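Local coordinates for SPbeta prophage-derived uncharacterized protein YorR (Bacillus subtilis, PDB 3KB2) that is uncharacterised but binds a guanosine 3'-monophosphate 5'-diphosphate and magnesium in a P-loop kinase fold, and may be a dTMP kinase-like nucleotide kinase, at residues Thr2-Glu7 with Asn57-Arg62; Ala96-Leu101 with Ala139-Tyr144. All coordinates share one frame; numbering follows the deposited sequence.

Contact 1 of 2, residues Thr2-Glu7 with Asn57-Arg62; sequences TLIILE and NVIIDR
Ile4 O takes the N-H of Ile60 at 2.7 Å in a nearly straight bond, and the CA-H of Ile59 leans on the same oxygen. On either side, Ile4 N binds Val58 O at 3.1 Å and Leu6 N binds Ile60 O at 2.8 Å. Ile4 thus straddles Ile59 and Ile60 straddles Ile5, the alternating pattern of parallel strands; the axes diverge by 17°. Asn57 OD1 receives Thr2 N at 2.7 Å, the donor standing 36° out of the amide plane.

On one face Leu3 CD1 lies 3.4 Å from Val58 CG2, a tight pair, and also reaches Ile60 CD1; CG anti to the backbone N (chi1 177°) carries the branch across. On the other, Leu6 CD1 meets Ile59 CG2 at 3.6 Å, with helix 14-25 packed over both.

At the far end Arg62 N bonds to Leu6 O. The bent Glu7 brings OE1 to Arg62 CA, and Ser66 OG and Phe63 N bind that oxygen. Asp61, whose OD1 is hydrogen-bonded to Ser15 OG, has its side chain about 4 Å from the bound magnesium. Paired parallel central strands ending beside nucleotide and magnesium are characteristic of the P-loop kinase fold.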
loop_
_atom_site.group_PDB
_atom_site.type_symbol
_atom_site.label_atom_id
_atom_site.label_comp_id
_atom_site.label_asym_id
_atom_site.label_seq_id
_atom_site.Cartn_x
_atom_site.Cartn_y
_atom_site.Cartn_z
ATOM N N THR A 2 30.306 -12.043 3.973
ATOM C CA THR A 2 29.097 -12.883 4.161
ATOM C C THR A 2 27.929 -12.138 3.517
ATOM O O THR A 2 28.070 -10.981 3.103
ATOM C CB THR A 2 28.803 -13.133 5.677
ATOM O OG1 THR A 2 28.122 -12.005 6.245
ATOM C CG2 THR A 2 30.106 -13.349 6.446
ATOM N N LEU A 3 26.787 -12.808 3.415
ATOM C CA LEU A 3 25.600 -12.221 2.803
ATOM C C LEU A 3 24.581 -11.891 3.879
ATOM O O LEU A 3 23.982 -12.787 4.474
ATOM C CB LEU A 3 25.001 -13.201 1.792
ATOM C CG LEU A 3 23.707 -12.802 1.088
ATOM C CD1 LEU A 3 23.930 -11.547 0.263
ATOM C CD2 LEU A 3 23.250 -13.953 0.193
ATOM N N ILE A 4 24.383 -10.599 4.126
ATOM C CA ILE A 4 23.449 -10.155 5.158
ATOM C C ILE A 4 22.081 -9.843 4.582
ATOM O O ILE A 4 21.940 -8.984 3.723
ATOM C CB ILE A 4 23.988 -8.906 5.878
ATOM C CG1 ILE A 4 25.414 -9.181 6.387
ATOM C CG2 ILE A 4 23.072 -8.535 7.030
ATOM C CD1 ILE A 4 26.100 -7.974 6.968
ATOM N N ILE A 5 21.072 -10.544 5.071
ATOM C CA ILE A 5 19.708 -10.358 4.598
ATOM C C ILE A 5 18.839 -9.718 5.683
ATOM O O ILE A 5 18.719 -10.245 6.797
ATOM C CB ILE A 5 19.114 -11.722 4.170
ATOM C CG1 ILE A 5 19.956 -12.304 3.024
ATOM C CG2 ILE A 5 17.688 -11.562 3.711
ATOM C CD1 ILE A 5 19.834 -13.794 2.887
ATOM N N LEU A 6 18.233 -8.583 5.353
ATOM C CA LEU A 6 17.380 -7.851 6.292
ATOM C C LEU A 6 15.911 -8.006 5.933
ATOM O O LEU A 6 15.473 -7.583 4.870
ATOM C CB LEU A 6 17.770 -6.373 6.288
ATOM C CG LEU A 6 19.254 -6.178 6.610
ATOM C CD1 LEU A 6 19.624 -4.712 6.513
ATOM C CD2 LEU A 6 19.537 -6.711 8.023
ATOM N N GLU A 7 15.152 -8.610 6.834
ATOM C CA GLU A 7 13.739 -8.835 6.596
ATOM C C GLU A 7 12.907 -8.298 7.741
ATOM O O GLU A 7 13.409 -8.074 8.842
ATOM C CB GLU A 7 13.464 -10.334 6.410
ATOM C CG GLU A 7 14.096 -10.935 5.164
ATOM C CD GLU A 7 13.317 -10.606 3.908
ATOM O OE1 GLU A 7 12.877 -9.444 3.771
ATOM O OE2 GLU A 7 13.150 -11.501 3.046
ATOM N N ASN A 57 29.122 -10.656 0.449
ATOM C CA ASN A 57 29.660 -9.433 1.019
ATOM C C ASN A 57 28.800 -8.243 0.618
ATOM O O ASN A 57 29.299 -7.188 0.221
ATOM C CB ASN A 57 31.107 -9.217 0.582
ATOM C CG ASN A 57 32.031 -10.311 1.087
ATOM O OD1 ASN A 57 31.971 -10.696 2.259
ATOM N ND2 ASN A 57 32.894 -10.818 0.205
ATOM N N VAL A 58 27.490 -8.430 0.716
ATOM C CA VAL A 58 26.554 -7.367 0.402
ATOM C C VAL A 58 25.426 -7.472 1.394
ATOM O O VAL A 58 25.305 -8.465 2.095
ATOM C CB VAL A 58 25.985 -7.487 -1.029
ATOM C CG1 VAL A 58 27.117 -7.763 -2.017
ATOM C CG2 VAL A 58 24.928 -8.568 -1.087
ATOM N N ILE A 59 24.619 -6.424 1.456
ATOM C CA ILE A 59 23.485 -6.366 2.358
ATOM C C ILE A 59 22.230 -6.303 1.504
ATOM O O ILE A 59 22.098 -5.417 0.668
ATOM C CB ILE A 59 23.560 -5.107 3.227
ATOM C CG1 ILE A 59 24.838 -5.130 4.069
ATOM C CG2 ILE A 59 22.315 -5.001 4.091
ATOM C CD1 ILE A 59 25.237 -3.777 4.630
ATOM N N ILE A 60 21.323 -7.252 1.704
ATOM C CA ILE A 60 20.083 -7.299 0.940
ATOM C C ILE A 60 18.929 -6.786 1.807
ATOM O O ILE A 60 18.519 -7.446 2.765
ATOM C CB ILE A 60 19.783 -8.747 0.457
ATOM C CG1 ILE A 60 20.913 -9.217 -0.474
ATOM C CG2 ILE A 60 18.421 -8.803 -0.221
ATOM C CD1 ILE A 60 20.734 -10.607 -1.062
ATOM N N ASP A 61 18.430 -5.599 1.474
ATOM C CA ASP A 61 17.327 -4.957 2.190
ATOM C C ASP A 61 16.027 -5.546 1.630
ATOM O O ASP A 61 15.545 -5.103 0.595
ATOM C CB ASP A 61 17.396 -3.436 1.950
ATOM C CG ASP A 61 16.441 -2.640 2.834
ATOM O OD1 ASP A 61 16.577 -1.405 2.850
ATOM O OD2 ASP A 61 15.566 -3.231 3.498
ATOM N N ARG A 62 15.488 -6.552 2.321
ATOM C CA ARG A 62 14.270 -7.263 1.922
ATOM C C ARG A 62 14.615 -8.282 0.839
ATOM O O ARG A 62 15.239 -7.943 -0.168
ATOM C CB ARG A 62 13.207 -6.289 1.424
ATOM C CG ARG A 62 12.772 -5.312 2.495
ATOM C CD ARG A 62 11.293 -5.037 2.400
ATOM N NE ARG A 62 10.960 -4.416 1.128
ATOM C CZ ARG A 62 9.747 -3.984 0.810
ATOM N NH1 ARG A 62 8.746 -4.107 1.679
ATOM N NH2 ARG A 62 9.535 -3.430 -0.377
#

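Contact 2 of 2, residues Ala96-Leu101 with Ala139-Tyr144; sequences AKVVYL and AGLHTY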
loop_
_atom_site.group_PDB
_atom_site.type_symbol
_atom_site.label_atom_id
_atom_site.label_comp_id
_atom_site.label_asym_id
_atom_site.label_seq_id
_atom_site.Cartn_x
_atom_site.Cartn_y
_atom_site.Cartn_z
ATOM N N ALA A 96 25.114 -16.934 4.424
ATOM C CA ALA A 96 24.041 -16.029 4.751
ATOM C C ALA A 96 23.798 -15.824 6.226
ATOM O O ALA A 96 23.989 -16.725 7.043
ATOM C CB ALA A 96 22.760 -16.493 4.075
ATOM N N LYS A 97 23.399 -14.599 6.550
ATOM C CA LYS A 97 23.046 -14.199 7.905
ATOM C C LYS A 97 21.675 -13.571 7.700
ATOM O O LYS A 97 21.564 -12.483 7.121
ATOM C CB LYS A 97 24.030 -13.158 8.447
ATOM C CG LYS A 97 25.025 -13.693 9.475
ATOM C CD LYS A 97 25.852 -14.849 8.922
ATOM C CE LYS A 97 26.988 -15.234 9.868
ATOM N NZ LYS A 97 26.507 -15.662 11.211
ATOM N N VAL A 98 20.636 -14.275 8.140
ATOM C CA VAL A 98 19.268 -13.801 7.981
ATOM C C VAL A 98 18.789 -13.011 9.183
ATOM O O VAL A 98 18.648 -13.555 10.275
ATOM C CB VAL A 98 18.289 -14.966 7.752
ATOM C CG1 VAL A 98 16.895 -14.415 7.501
ATOM C CG2 VAL A 98 18.748 -15.796 6.574
ATOM N N VAL A 99 18.533 -11.726 8.978
ATOM C CA VAL A 99 18.079 -10.878 10.067
ATOM C C VAL A 99 16.599 -10.552 9.962
ATOM O O VAL A 99 16.106 -10.191 8.894
ATOM C CB VAL A 99 18.877 -9.572 10.098
ATOM C CG1 VAL A 99 18.434 -8.715 11.267
ATOM C CG2 VAL A 99 20.333 -9.883 10.189
ATOM N N TYR A 100 15.891 -10.694 11.075
ATOM C CA TYR A 100 14.462 -10.408 11.125
ATOM C C TYR A 100 14.258 -9.262 12.111
ATOM O O TYR A 100 14.429 -9.427 13.317
ATOM C CB TYR A 100 13.688 -11.665 11.577
ATOM C CG TYR A 100 12.212 -11.455 11.889
ATOM C CD1 TYR A 100 11.431 -10.562 11.144
ATOM C CD2 TYR A 100 11.588 -12.160 12.926
ATOM C CE1 TYR A 100 10.071 -10.373 11.430
ATOM C CE2 TYR A 100 10.224 -11.974 13.212
ATOM C CZ TYR A 100 9.476 -11.079 12.462
ATOM O OH TYR A 100 8.137 -10.875 12.743
ATOM N N LEU A 101 13.916 -8.093 11.593
ATOM C CA LEU A 101 13.692 -6.959 12.456
ATOM C C LEU A 101 12.198 -6.743 12.596
ATOM O O LEU A 101 11.486 -6.623 11.598
ATOM C CB LEU A 101 14.353 -5.713 11.875
ATOM C CG LEU A 101 15.867 -5.788 11.658
ATOM C CD1 LEU A 101 16.388 -4.418 11.235
ATOM C CD2 LEU A 101 16.555 -6.226 12.942
ATOM N N ALA A 139 11.387 -20.370 8.249
ATOM C CA ALA A 139 12.577 -20.203 7.429
ATOM C C ALA A 139 13.438 -21.455 7.491
ATOM O O ALA A 139 13.599 -22.056 8.555
ATOM C CB ALA A 139 13.374 -19.005 7.908
ATOM N N GLY A 140 13.977 -21.849 6.342
ATOM C CA GLY A 140 14.830 -23.021 6.283
ATOM C C GLY A 140 16.254 -22.676 6.684
ATOM O O GLY A 140 17.144 -23.527 6.677
ATOM N N LEU A 141 16.470 -21.411 7.030
ATOM C CA LEU A 141 17.778 -20.933 7.449
ATOM C C LEU A 141 17.663 -20.368 8.851
ATOM O O LEU A 141 16.608 -19.872 9.238
ATOM C CB LEU A 141 18.276 -19.833 6.506
ATOM C CG LEU A 141 18.828 -20.268 5.150
ATOM C CD1 LEU A 141 18.957 -19.073 4.218
ATOM C CD2 LEU A 141 20.171 -20.935 5.357
ATOM N N HIS A 142 18.750 -20.455 9.608
ATOM C CA HIS A 142 18.796 -19.925 10.963
ATOM C C HIS A 142 18.574 -18.430 10.802
ATOM O O HIS A 142 19.057 -17.842 9.836
ATOM C CB HIS A 142 20.177 -20.190 11.578
ATOM C CG HIS A 142 20.289 -19.804 13.021
ATOM N ND1 HIS A 142 20.301 -18.493 13.447
ATOM C CD2 HIS A 142 20.384 -20.562 14.140
ATOM C CE1 HIS A 142 20.400 -18.460 14.764
ATOM N NE2 HIS A 142 20.451 -19.702 15.210
ATOM N N THR A 143 17.851 -17.817 11.736
ATOM C CA THR A 143 17.575 -16.385 11.665
ATOM C C THR A 143 17.812 -15.688 13.008
ATOM O O THR A 143 17.716 -16.310 14.059
ATOM C CB THR A 143 16.117 -16.138 11.206
ATOM O OG1 THR A 143 15.208 -16.642 12.192
ATOM C CG2 THR A 143 15.847 -16.861 9.894
ATOM N N TYR A 144 18.148 -14.404 12.961
ATOM C CA TYR A 144 18.371 -13.628 14.176
ATOM C C TYR A 144 17.346 -12.508 14.175
ATOM O O TYR A 144 17.203 -11.792 13.184
ATOM C CB TYR A 144 19.775 -13.021 14.212
ATOM C CG TYR A 144 20.892 -13.974 13.883
ATOM C CD1 TYR A 144 21.253 -14.207 12.559
ATOM C CD2 TYR A 144 21.608 -14.623 14.891
ATOM C CE1 TYR A 144 22.298 -15.052 12.239
ATOM C CE2 TYR A 144 22.659 -15.479 14.582
ATOM C CZ TYR A 144 22.999 -15.686 13.249
ATOM O OH TYR A 144 24.045 -16.517 12.910
HETATM O O HOH W 1 21.399 -16.835 9.072
#
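Tyr144 is gripped through both ends of its backbone unit: its O accepts Tyr100 N at 2.7 Å (170° at the hydrogen), the donor tilted 21° from the carbonyl plane, and its N donates to Val98 O at 2.9 Å. Two CA-H groups add to these bonds, Val99 CA approaching Tyr144 O and Thr143 CA approaching Val98 O.

Ahead of this pairing the segments separate, and a water bridges the two backbones. It accepts from Val98 N at 2.8 Å and donates to His142 O at 2.7 Å, with a longer bond to Ala96 O. End to end, the touching parts run 63° apart, which fits a chain swinging in from the loop before it joins the sheet. Here strand 143-147 is added in parallel beside strand 96-102, at the edge of the five-stranded sheet of order 2-3-1-4-5; helices 105-115 and 122-137 lie in the connection between them.

Val98 CG1, anti to its own N, crosses Thr143 obliquely to touch CG2 at 3.6 Å, while its CG2 meets Leu141 CD1 at 4.0 Å, the two side chains at about a right angle. The Tyr144 ring presents its edge to Val98 O, with His142 ND1 above one face, offset toward the rim. Lys97 crosses Tyr144 obliquely to bring NZ to its OH at 3.1 Å in a weak hydrogen bond; NZ also has a long, weak ion pair with Glu167. On the face carrying Val98 and Thr143, Met136 of helix 122-137 packs on Val98 and Tyr100; on the opposite face Leu163 of helix 153-166 touches Tyr144.

Contacts 1 and 2 occupy one parallel sheet and follow each other along the chain, their centres 10 Å apart. They join where strand 3-7 pairs with strand 96-102: Ile5 O lies 2.6 Å from Val99 N, and Glu7 N 2.8 Å from Val99 O, both probable hydrogen bonds, while Leu6 CD2 packs on Val99 CB at 3.6 Å. Strand 3-7 is thus flanked by a partner from each contact. Their relation to the ligand differs: the Asp61 side chain of contact 1 is about 4 Å from the magnesium and about 5 Å from the nucleotide, whereas the Val99 side chain of contact 2 is about 13 Å from the magnesium and about 10 Å from the nucleotide.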